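PDB 4DQ6: putative pyridoxal phosphate-dependent transferase from Clostridium difficile, which is a putative transferase that binds pyridoxal-5'-phosphate and belongs to the class I and II aminotransferase family. Local coordinates for residues P122-S125 with P126-S129; E109-K112 with A113-I117. All coordinates share one frame; numbering follows the deposited sequence.

Overall arrangement
The two contacts lie in series along the chain, interaction 2 running into the start of strand 116-119 and interaction 1 following its end, in the mixed sheet that carries the pyridoxal-5'-phosphate pocket. Interaction 2 is the turn through which helix 99-110 passes into this strand; interaction 1 is the bend beyond the strand, where the chain enters helix 126-133. Their centres are about 17 Å apart and their nearest atoms about 6 Å, so they do not touch. Interaction 1 borders the cofactor through Y124, whereas interaction 2 holds no pocket residue; its centre lies about 24 Å from the chain centre, against about 11 Å for interaction 1. Helix 99-110 connects them: I100, near its start, touches Y124 and P126, and its other end runs into interaction 2.

Interaction 1. Residues P122-S125 with P126-S129; sequences PVYS and PFNS. With PLP (pyridoxal-5'-phosphate), chain C.
The Y124 ring is sandwiched between P126 and pyridoxal-5'-phosphate. P126 CD stands 3.4 Å from the ring centroid, almost on the normal, as a CH-pi contact over one face; the opposite face is covered by the cofactor ring, PLP C3 lying over its centre, and PLP C4 is 3.4 Å from Y124 CZ. CG of Y124 lies anti to the backbone N (chi1 -175°), which sets the phenol with one face against the ring of P126, the first residue of the helix. F127 CD1 comes up to the edge of the same ring, 4.0 Å from Y124 CD2. The tyrosine that lies against the cofactor thus sits just ahead of helix 126-133, on the loop that follows strand 116-119 in the aminotransferase fold. The first turn of the helix is tied to this loop by backbone hydrogen bonds: F127 N donates to Y124 O at 3.1 Å. S129 N reaches S125 O at 3.3 Å. A water links S125 OG with S129 OG. One residue before the tyrosine, V123 CG2 makes an off-centre CH-pi contact with the F127 ring, 4.2 Å from its centroid, while F127 also packs on I169 and C171 of strand 165-171. N175, another pocket residue, is hydrogen-bonded to the Y124 backbone and, through ND2, to the cofactor.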
loop_
_atom_site.group_PDB
_atom_site.type_symbol
_atom_site.label_atom_id
_atom_site.label_comp_id
_atom_site.label_asym_id
_atom_site.label_seq_id
_atom_site.Cartn_x
_atom_site.Cartn_y
_atom_site.Cartn_z
ATOM N N PRO A 122 6.739 -26.829 -9.106
ATOM C CA PRO A 122 7.189 -25.813 -8.138
ATOM C C PRO A 122 6.876 -24.419 -8.631
ATOM O O PRO A 122 7.078 -24.129 -9.835
ATOM C CB PRO A 122 8.673 -26.095 -8.049
ATOM C CG PRO A 122 9.044 -26.677 -9.399
ATOM C CD PRO A 122 7.821 -27.489 -9.829
ATOM N N VAL A 123 6.448 -23.514 -7.753
ATOM C CA VAL A 123 6.115 -22.173 -8.138
ATOM C C VAL A 123 6.322 -21.256 -6.937
ATOM O O VAL A 123 6.286 -21.698 -5.796
ATOM C CB VAL A 123 4.680 -22.057 -8.743
ATOM C CG1 VAL A 123 3.628 -22.239 -7.636
ATOM C CG2 VAL A 123 4.431 -20.731 -9.459
ATOM N N TYR A 124 6.492 -19.984 -7.260
ATOM C CA TYR A 124 6.508 -18.800 -6.351
ATOM C C TYR A 124 5.624 -19.102 -5.138
ATOM O O TYR A 124 4.433 -19.394 -5.302
ATOM C CB TYR A 124 5.991 -17.616 -7.120
ATOM C CG TYR A 124 6.056 -16.308 -6.372
ATOM C CD1 TYR A 124 7.236 -15.861 -5.838
ATOM C CD2 TYR A 124 4.916 -15.511 -6.243
ATOM C CE1 TYR A 124 7.302 -14.680 -5.149
ATOM C CE2 TYR A 124 4.975 -14.288 -5.546
ATOM C CZ TYR A 124 6.181 -13.907 -5.007
ATOM O OH TYR A 124 6.338 -12.697 -4.300
ATOM N N SER A 125 6.212 -19.087 -3.941
ATOM C CA SER A 125 5.534 -19.723 -2.798
ATOM C C SER A 125 4.277 -18.984 -2.374
ATOM O O SER A 125 3.383 -19.611 -1.822
ATOM C CB SER A 125 6.465 -19.902 -1.639
ATOM O OG SER A 125 6.844 -18.603 -1.162
ATOM N N PRO A 126 4.177 -17.672 -2.591
ATOM C CA PRO A 126 2.921 -17.011 -2.224
ATOM C C PRO A 126 1.707 -17.518 -2.949
ATOM O O PRO A 126 0.583 -17.307 -2.448
ATOM C CB PRO A 126 3.199 -15.557 -2.537
ATOM C CG PRO A 126 4.641 -15.458 -2.186
ATOM C CD PRO A 126 5.237 -16.664 -2.829
ATOM N N PHE A 127 1.875 -18.176 -4.093
ATOM C CA PHE A 127 0.727 -18.843 -4.783
ATOM C C PHE A 127 0.022 -19.883 -3.875
ATOM O O PHE A 127 -1.210 -19.997 -3.872
ATOM C CB PHE A 127 1.183 -19.571 -6.035
ATOM C CG PHE A 127 1.251 -18.722 -7.286
ATOM C CD1 PHE A 127 1.534 -17.388 -7.265
ATOM C CD2 PHE A 127 1.028 -19.367 -8.495
ATOM C CE1 PHE A 127 1.579 -16.678 -8.471
ATOM C CE2 PHE A 127 1.046 -18.692 -9.687
ATOM C CZ PHE A 127 1.377 -17.351 -9.681
ATOM N N ASN A 128 0.814 -20.657 -3.175
ATOM C CA ASN A 128 0.345 -21.655 -2.252
ATOM C C ASN A 128 -0.286 -20.977 -1.024
ATOM O O ASN A 128 -1.444 -21.245 -0.657
ATOM C CB ASN A 128 1.538 -22.593 -1.944
ATOM C CG ASN A 128 1.186 -23.783 -1.052
ATOM O OD1 ASN A 128 0.672 -23.574 0.021
ATOM N ND2 ASN A 128 1.579 -25.025 -1.459
ATOM N N SER A 129 0.457 -20.094 -0.379
ATOM C CA SER A 129 -0.029 -19.507 0.836
ATOM C C SER A 129 -1.229 -18.612 0.635
ATOM O O SER A 129 -2.071 -18.509 1.534
ATOM C CB SER A 129 1.071 -18.790 1.595
ATOM O OG SER A 129 1.700 -17.871 0.808
HETATM N N1 PLP C . 4.523 -12.843 -8.668
HETATM C C2 PLP C . 5.660 -13.541 -8.991
HETATM C C2A PLP C . 5.676 -14.765 -9.856
HETATM C C3 PLP C . 6.953 -13.111 -8.508
HETATM O O3 PLP C . 8.051 -13.795 -8.798
HETATM C C4 PLP C . 7.028 -11.921 -7.675
HETATM C C4A PLP C . 8.338 -11.454 -7.095
HETATM C C5 PLP C . 5.780 -11.232 -7.387
HETATM C C6 PLP C . 4.559 -11.734 -7.893
HETATM C C5A PLP C . 5.847 -9.987 -6.559
HETATM O O4P PLP C . 4.585 -9.869 -5.992
HETATM P P PLP C . 4.274 -8.457 -5.264
HETATM O O1P PLP C . 3.991 -7.518 -6.384
HETATM O O2P PLP C . 3.051 -8.888 -4.361
HETATM O O3P PLP C . 5.622 -8.116 -4.557
HETATM O O HOH W 1 4.459 -18.023 0.976
#

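Interaction 2. Residues E109-K112 with A113-I117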
loop_
_atom_site.group_PDB
_atom_site.type_symbol
_atom_site.label_atom_id
_atom_site.label_comp_id
_atom_site.label_asym_id
_atom_site.label_seq_id
_atom_site.Cartn_x
_atom_site.Cartn_y
_atom_site.Cartn_z
ATOM N N GLU A 109 -13.232 -12.625 -3.541
ATOM C CA GLU A 109 -14.436 -12.131 -4.242
ATOM C C GLU A 109 -14.998 -13.113 -5.278
ATOM O O GLU A 109 -16.216 -13.122 -5.503
ATOM C CB GLU A 109 -14.190 -10.773 -4.899
ATOM C CG GLU A 109 -13.755 -9.643 -3.976
ATOM C CD GLU A 109 -14.707 -9.442 -2.792
ATOM O OE1 GLU A 109 -15.971 -9.470 -2.962
ATOM O OE2 GLU A 109 -14.213 -9.304 -1.640
ATOM N N LEU A 110 -14.130 -13.925 -5.881
ATOM C CA LEU A 110 -14.519 -14.842 -6.968
ATOM C C LEU A 110 -14.875 -16.223 -6.514
ATOM O O LEU A 110 -15.421 -17.017 -7.311
ATOM C CB LEU A 110 -13.378 -14.949 -8.008
ATOM C CG LEU A 110 -13.125 -13.716 -8.850
ATOM C CD1 LEU A 110 -11.814 -13.780 -9.642
ATOM C CD2 LEU A 110 -14.319 -13.420 -9.752
ATOM N N THR A 111 -14.644 -16.536 -5.252
ATOM C CA THR A 111 -14.835 -17.874 -4.699
ATOM C C THR A 111 -15.435 -17.758 -3.315
ATOM O O THR A 111 -15.478 -16.644 -2.729
ATOM C CB THR A 111 -13.529 -18.696 -4.611
ATOM O OG1 THR A 111 -12.598 -18.068 -3.717
ATOM C CG2 THR A 111 -12.899 -18.859 -5.981
ATOM N N LYS A 112 -15.893 -18.881 -2.788
ATOM C CA LYS A 112 -16.371 -18.960 -1.389
ATOM C C LYS A 112 -15.399 -19.835 -0.627
ATOM O O LYS A 112 -14.607 -20.597 -1.232
ATOM C CB LYS A 112 -17.803 -19.545 -1.278
ATOM C CG LYS A 112 -17.949 -20.964 -1.685
ATOM C CD LYS A 112 -19.409 -21.399 -1.517
ATOM C CE LYS A 112 -19.653 -22.811 -2.054
ATOM N NZ LYS A 112 -18.922 -23.111 -3.350
ATOM N N ALA A 113 -15.479 -19.739 0.694
ATOM C CA ALA A 113 -14.691 -20.573 1.596
ATOM C C ALA A 113 -14.661 -22.033 1.187
ATOM O O ALA A 113 -15.684 -22.569 0.802
ATOM C CB ALA A 113 -15.197 -20.431 3.018
ATOM N N ASN A 114 -13.478 -22.632 1.252
ATOM C CA ASN A 114 -13.229 -24.039 0.852
ATOM C C ASN A 114 -13.432 -24.394 -0.640
ATOM O O ASN A 114 -13.315 -25.553 -1.013
ATOM C CB ASN A 114 -14.012 -25.012 1.759
ATOM C CG ASN A 114 -13.932 -24.619 3.227
ATOM O OD1 ASN A 114 -14.969 -24.459 3.886
ATOM N ND2 ASN A 114 -12.709 -24.419 3.736
ATOM N N ASP A 115 -13.660 -23.422 -1.517
ATOM C CA ASP A 115 -13.627 -23.658 -2.970
ATOM C C ASP A 115 -12.192 -24.032 -3.341
ATOM O O ASP A 115 -11.211 -23.583 -2.682
ATOM C CB ASP A 115 -14.031 -22.421 -3.797
ATOM C CG ASP A 115 -15.506 -22.227 -3.898
ATOM O OD1 ASP A 115 -16.270 -23.129 -3.481
ATOM O OD2 ASP A 115 -15.970 -21.207 -4.409
ATOM N N LYS A 116 -12.093 -24.847 -4.389
ATOM C CA LYS A 116 -10.806 -25.328 -4.895
ATOM C C LYS A 116 -10.185 -24.364 -5.923
ATOM O O LYS A 116 -10.899 -23.838 -6.771
ATOM C CB LYS A 116 -10.959 -26.722 -5.511
ATOM C CG LYS A 116 -11.232 -27.841 -4.519
ATOM C CD LYS A 116 -11.680 -29.081 -5.281
ATOM C CE LYS A 116 -11.934 -30.248 -4.353
ATOM N NZ LYS A 116 -13.321 -30.187 -3.827
ATOM N N ILE A 117 -8.869 -24.138 -5.791
ATOM C CA ILE A 117 -8.057 -23.264 -6.632
ATOM C C ILE A 117 -6.806 -24.067 -6.962
ATOM O O ILE A 117 -6.151 -24.635 -6.061
ATOM C CB ILE A 117 -7.688 -21.971 -5.879
ATOM C CG1 ILE A 117 -8.951 -21.152 -5.528
ATOM C CG2 ILE A 117 -6.684 -21.186 -6.728
ATOM C CD1 ILE A 117 -8.707 -19.887 -4.723
#
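A type II beta turn from K112 to D115, leading from helix 99-110 to strand 116-119, brings the D115 carboxylate back over K112. The turn is closed by D115 N donating to K112 O at 3.0 Å. In the reverse direction, K112 N donates to D115 OD2, 2.8 Å and practically straight at 179°, although it meets that oxygen from well above the carboxylate plane. The other oxygen takes the lysine ammonium: K112 NZ forms a salt bridge at 2.7 Å with D115 OD1, meeting the syn lone pair of that oxygen. K112 CG sits between its own N and carbonyl carbon (chi1 66°), 3.3 Å from D115 OD1, and the chain then runs extended until a bend at chi4 returns NZ to the acid. One carboxylate therefore joins the main chain and the side chain of the same lysine, an arrangement that probably helps keep D115 negatively charged. This reversal is a helix-to-strand connection of the cofactor-binding domain's mixed sheet. T111, the first residue to leave helical geometry, lays CB 3.5 Å from D115 OD2, while its OG1 hydrogen-bonds back to I107 O in the helix. D115 and T111 also pack on K166 of the neighbouring strand 165-171, and R136 hydrogen-bonds to T111 O.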